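Local coordinates for macrophage migration inhibitory factor (Plasmodium berghei, PDB 2WKB), which belongs to the macrophage migration inhibitory factor family of small trimeric alpha/beta proteins, at residues D25-S28 against N29-K33; L88-P92 against R93-I97. One frame throughout, in Å; residues are numbered along the deposited sequence.

How the contacts relate
Both contacts are local: contact 1 caps the end of helix 13-31, and contact 2 is the turn between helix 73-88 and strand 95-100. Contact 1 comes first along the chain, inside the beta-alpha-beta unit of strand 4-7, helix 13-31 and strand 39-44. Contact 2 leads into an outermost strand of the mixed four-stranded sheet within the chain. Their centres are about 21 Å apart and their nearest atoms about 9 Å, without touching. Helix 73-88 lies between them in packing terms, receiving Ala26, Ile27 and Ile30 from contact 1 and Pro92, Val95 and Ile97 from contact 2. Contact 2 alone of the two reaches a second subunit.

Contact 1 of 2, residues D25-S28 against N29-K33; sequences DAIS and NILGK
Ser28 meets Lys33 where helix 13-31 ends: its OG donates to Lys33 O at 2.8 Å, coming from above the carbonyl plane. With chi1 at 178°, the hydroxyl stands opposite its own backbone N and swings over the chain that has just left the helix. The carbonyl of Ser28 grips the same turn. Its O accepts Lys33 N at 3.3 Å, a bond that lies in the carbonyl plane. Gly32 has positive phi, and this bond, together with Gly32 N to Asn29 O at 3.0 Å, makes a Schellman motif; Gly32 N also makes a weak, strongly bent bond to Ser28 O. Ser28 therefore ties down the exit through both its backbone and its side chain.

Just before this, the regular i to i+4 bonds hold, with Ile30 N reaching Ala26 O at 2.9 Å and Leu31 N reaching Ile27 O at 2.8 Å. On the face beside these bonds, Ile27 and Leu31 lie side by side and point the same way, the CG2 branch of Ile27 touching Leu31 CD2 at 3.8 Å. Leu31 CD1 turns back against the carbonyl oxygen of Ile27.

Farther out, Val35 touches Ile27 and Ser28, and Ile68 meets Leu31. Ala26 lies against Lys79 and Ile83 of helix 73-88, while Ile27 and Ile30 share Leu76, packing the end of helix 13-31 against it before the chain turns toward strand 39-44 of the beta-alpha-beta unit.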
loop_
_atom_site.group_PDB
_atom_site.type_symbol
_atom_site.label_atom_id
_atom_site.label_comp_id
_atom_site.label_asym_id
_atom_site.label_seq_id
_atom_site.Cartn_x
_atom_site.Cartn_y
_atom_site.Cartn_z
ATOM N N ASP E 25 -2.730 21.433 2.066
ATOM C CA ASP E 25 -2.758 22.873 1.756
ATOM C C ASP E 25 -1.833 23.115 0.536
ATOM O O ASP E 25 -2.185 23.857 -0.435
ATOM C CB ASP E 25 -2.208 23.736 2.912
ATOM C CG ASP E 25 -3.142 23.827 4.093
ATOM O OD1 ASP E 25 -4.384 23.601 3.893
ATOM O OD2 ASP E 25 -2.580 24.096 5.225
ATOM N N ALA E 26 -0.663 22.503 0.565
ATOM C CA ALA E 26 0.271 22.670 -0.573
ATOM C C ALA E 26 -0.309 22.150 -1.868
ATOM O O ALA E 26 -0.134 22.791 -2.902
ATOM C CB ALA E 26 1.680 21.974 -0.289
ATOM N N ILE E 27 -0.946 20.979 -1.836
ATOM C CA ILE E 27 -1.562 20.381 -3.053
ATOM C C ILE E 27 -2.678 21.361 -3.556
ATOM O O ILE E 27 -2.758 21.748 -4.761
ATOM C CB ILE E 27 -2.174 19.018 -2.728
ATOM C CG1 ILE E 27 -1.065 17.966 -2.414
ATOM C CG2 ILE E 27 -3.036 18.479 -3.952
ATOM C CD1 ILE E 27 -1.606 16.634 -1.878
ATOM N N SER E 28 -3.573 21.734 -2.640
ATOM C CA SER E 28 -4.685 22.623 -3.025
ATOM C C SER E 28 -4.127 23.930 -3.537
ATOM O O SER E 28 -4.629 24.457 -4.540
ATOM C CB SER E 28 -5.532 22.919 -1.743
ATOM O OG SER E 28 -6.595 23.822 -2.080
ATOM N N ASN E 29 -3.125 24.471 -2.853
ATOM C CA ASN E 29 -2.560 25.758 -3.232
ATOM C C ASN E 29 -2.001 25.687 -4.655
ATOM O O ASN E 29 -2.479 26.428 -5.542
ATOM C CB ASN E 29 -1.495 26.226 -2.238
ATOM C CG ASN E 29 -2.091 26.929 -1.014
ATOM O OD1 ASN E 29 -3.112 27.614 -1.107
ATOM N ND2 ASN E 29 -1.429 26.792 0.124
ATOM N N ILE E 30 -1.044 24.764 -4.875
ATOM C CA ILE E 30 -0.390 24.560 -6.174
ATOM C C ILE E 30 -1.396 24.278 -7.291
ATOM O O ILE E 30 -1.276 24.860 -8.388
ATOM C CB ILE E 30 0.823 23.540 -6.024
ATOM C CG1 ILE E 30 1.904 24.253 -5.202
ATOM C CG2 ILE E 30 1.423 23.228 -7.349
ATOM C CD1 ILE E 30 2.943 23.427 -4.508
ATOM N N LEU E 31 -2.418 23.447 -7.019
ATOM C CA LEU E 31 -3.436 23.108 -8.020
ATOM C C LEU E 31 -4.392 24.243 -8.312
ATOM O O LEU E 31 -4.961 24.311 -9.420
ATOM C CB LEU E 31 -4.233 21.859 -7.573
ATOM C CG LEU E 31 -3.689 20.465 -7.862
ATOM C CD1 LEU E 31 -2.216 20.125 -7.508
ATOM C CD2 LEU E 31 -4.635 19.428 -7.257
ATOM N N GLY E 32 -4.542 25.156 -7.353
ATOM C CA GLY E 32 -5.515 26.224 -7.400
ATOM C C GLY E 32 -6.945 25.730 -7.278
ATOM O O GLY E 32 -7.864 26.415 -7.778
ATOM N N LYS E 33 -7.147 24.559 -6.636
ATOM C CA LYS E 33 -8.484 23.876 -6.545
ATOM C C LYS E 33 -8.636 23.221 -5.163
ATOM O O LYS E 33 -7.622 22.905 -4.540
ATOM C CB LYS E 33 -8.591 22.717 -7.540
ATOM C CG LYS E 33 -8.464 23.045 -9.044
ATOM C CD LYS E 33 -7.816 21.817 -9.725
ATOM C CE LYS E 33 -8.295 21.568 -11.148
ATOM N NZ LYS E 33 -8.661 20.115 -11.188
#

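Contact 2 of 2, residues L88-P92 against R93-I97; sequences LSVKP and RRVYI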
loop_
_atom_site.group_PDB
_atom_site.type_symbol
_atom_site.label_atom_id
_atom_site.label_comp_id
_atom_site.label_asym_id
_atom_site.label_seq_id
_atom_site.Cartn_x
_atom_site.Cartn_y
_atom_site.Cartn_z
ATOM N N LEU E 88 9.918 16.813 9.956
ATOM C CA LEU E 88 10.424 15.479 10.306
ATOM C C LEU E 88 11.912 15.393 10.407
ATOM O O LEU E 88 12.444 14.311 10.728
ATOM C CB LEU E 88 9.947 14.422 9.324
ATOM C CG LEU E 88 8.516 13.868 9.542
ATOM C CD1 LEU E 88 7.420 14.905 9.636
ATOM C CD2 LEU E 88 8.243 12.944 8.374
ATOM N N SER E 89 12.554 16.516 10.124
ATOM C CA SER E 89 14.004 16.692 9.979
ATOM C C SER E 89 14.652 15.632 9.121
ATOM O O SER E 89 15.772 15.212 9.408
ATOM C CB SER E 89 14.724 16.751 11.332
ATOM O OG SER E 89 13.914 17.386 12.305
ATOM N N VAL E 90 13.936 15.122 8.113
ATOM C CA VAL E 90 14.560 14.170 7.188
ATOM C C VAL E 90 15.486 14.989 6.238
ATOM O O VAL E 90 15.187 16.152 5.917
ATOM C CB VAL E 90 13.455 13.435 6.428
ATOM C CG1 VAL E 90 12.613 14.452 5.669
ATOM C CG2 VAL E 90 14.011 12.370 5.454
ATOM N N LYS E 91 16.608 14.399 5.834
ATOM C CA LYS E 91 17.466 14.948 4.774
ATOM C C LYS E 91 16.685 14.952 3.436
ATOM O O LYS E 91 16.092 13.919 3.073
ATOM C CB LYS E 91 18.643 14.011 4.535
ATOM C CG LYS E 91 19.705 13.975 5.631
ATOM C CD LYS E 91 20.652 12.806 5.325
ATOM C CE LYS E 91 21.332 12.288 6.600
ATOM N NZ LYS E 91 22.293 13.263 7.114
ATOM N N PRO E 92 16.689 16.084 2.713
ATOM C CA PRO E 92 16.063 16.052 1.362
ATOM C C PRO E 92 16.508 14.892 0.476
ATOM O O PRO E 92 15.689 14.292 -0.267
ATOM C CB PRO E 92 16.441 17.445 0.752
ATOM C CG PRO E 92 16.514 18.340 1.905
ATOM C CD PRO E 92 17.013 17.462 3.126
ATOM N N ARG E 93 17.783 14.514 0.506
ATOM C CA ARG E 93 18.171 13.360 -0.225
ATOM C C ARG E 93 17.578 12.007 0.202
ATOM O O ARG E 93 17.687 11.032 -0.552
ATOM C CB ARG E 93 19.686 13.232 -0.373
ATOM C CG ARG E 93 20.368 12.838 1.011
ATOM C CD ARG E 93 21.959 12.621 0.892
ATOM N NE ARG E 93 22.410 11.820 -0.276
ATOM C CZ ARG E 93 23.377 12.212 -1.117
ATOM N NH1 ARG E 93 23.954 13.422 -0.942
ATOM N NH2 ARG E 93 23.727 11.447 -2.166
ATOM N N ARG E 94 16.914 11.968 1.355
ATOM C CA ARG E 94 16.167 10.727 1.734
ATOM C C ARG E 94 14.665 11.066 1.809
ATOM O O ARG E 94 13.904 10.515 2.631
ATOM C CB ARG E 94 16.700 10.213 3.046
ATOM C CG ARG E 94 18.102 9.573 2.873
ATOM C CD ARG E 94 18.670 8.836 4.128
ATOM N NE ARG E 94 17.925 7.667 4.522
ATOM C CZ ARG E 94 18.112 6.448 4.020
ATOM N NH1 ARG E 94 19.023 6.269 3.053
ATOM N NH2 ARG E 94 17.401 5.424 4.449
ATOM N N VAL E 95 14.273 11.967 0.908
ATOM C CA VAL E 95 12.860 12.198 0.523
ATOM C C VAL E 95 12.709 11.772 -0.922
ATOM O O VAL E 95 13.514 12.170 -1.812
ATOM C CB VAL E 95 12.451 13.652 0.644
ATOM C CG1 VAL E 95 10.975 13.899 0.191
ATOM C CG2 VAL E 95 12.623 14.087 2.123
ATOM N N TYR E 96 11.684 10.963 -1.181
ATOM C CA TYR E 96 11.462 10.520 -2.573
ATOM C C TYR E 96 9.962 10.684 -2.787
ATOM O O TYR E 96 9.187 10.252 -1.956
ATOM C CB TYR E 96 11.903 9.062 -2.716
ATOM C CG TYR E 96 11.662 8.398 -4.075
ATOM C CD1 TYR E 96 12.414 8.738 -5.190
ATOM C CD2 TYR E 96 10.723 7.357 -4.200
ATOM C CE1 TYR E 96 12.207 8.080 -6.445
ATOM C CE2 TYR E 96 10.521 6.689 -5.421
ATOM C CZ TYR E 96 11.246 7.086 -6.547
ATOM O OH TYR E 96 11.011 6.437 -7.756
ATOM N N ILE E 97 9.574 11.352 -3.879
ATOM C CA ILE E 97 8.189 11.676 -4.109
ATOM C C ILE E 97 7.791 11.064 -5.439
ATOM O O ILE E 97 8.478 11.300 -6.446
ATOM C CB ILE E 97 8.010 13.134 -4.117
ATOM C CG1 ILE E 97 8.370 13.641 -2.679
ATOM C CG2 ILE E 97 6.477 13.505 -4.459
ATOM C CD1 ILE E 97 8.444 15.032 -2.688
#
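Lys91 and Arg94 close a short turn, with Arg94 N donating to Lys91 O at 2.7 Å, and the next bond, Val95 N to Pro92 O at 3.0 Å, repeats the same i to i+3 spacing. Both donors stand well above the carbonyl planes they address, the second by 63°. Pro92 and Arg93 form this single 3-10 turn, after which the chain extends into strand 95-100.

Val90 and Val95 meet across the turn with their side chains at about a right angle, CG1 of Val90 on CG2 of Val95 at 3.6 Å. Val90 CG1 sits between its backbone N and carbonyl carbon (chi1 59°), and the other branch, CG2, rests on Arg94 O at 3.4 Å.

The turn joins helix 73-88 to an edge strand of the subunit's sheet in this MIF-type alpha/beta fold, and at Ile97 the sheet runs on into the second subunit as an antiparallel ladder. Arg94 sends its guanidinium away from the turn to the carbonyls of Phe50, Ser53, Glu55 and Gly56, so all three of its nitrogens are satisfied. On the outside, Lys91 CB lies 4.1 Å from Arg93 CG, while Pro92 touches Thr81 of its own chain and Gly115 of the second subunit.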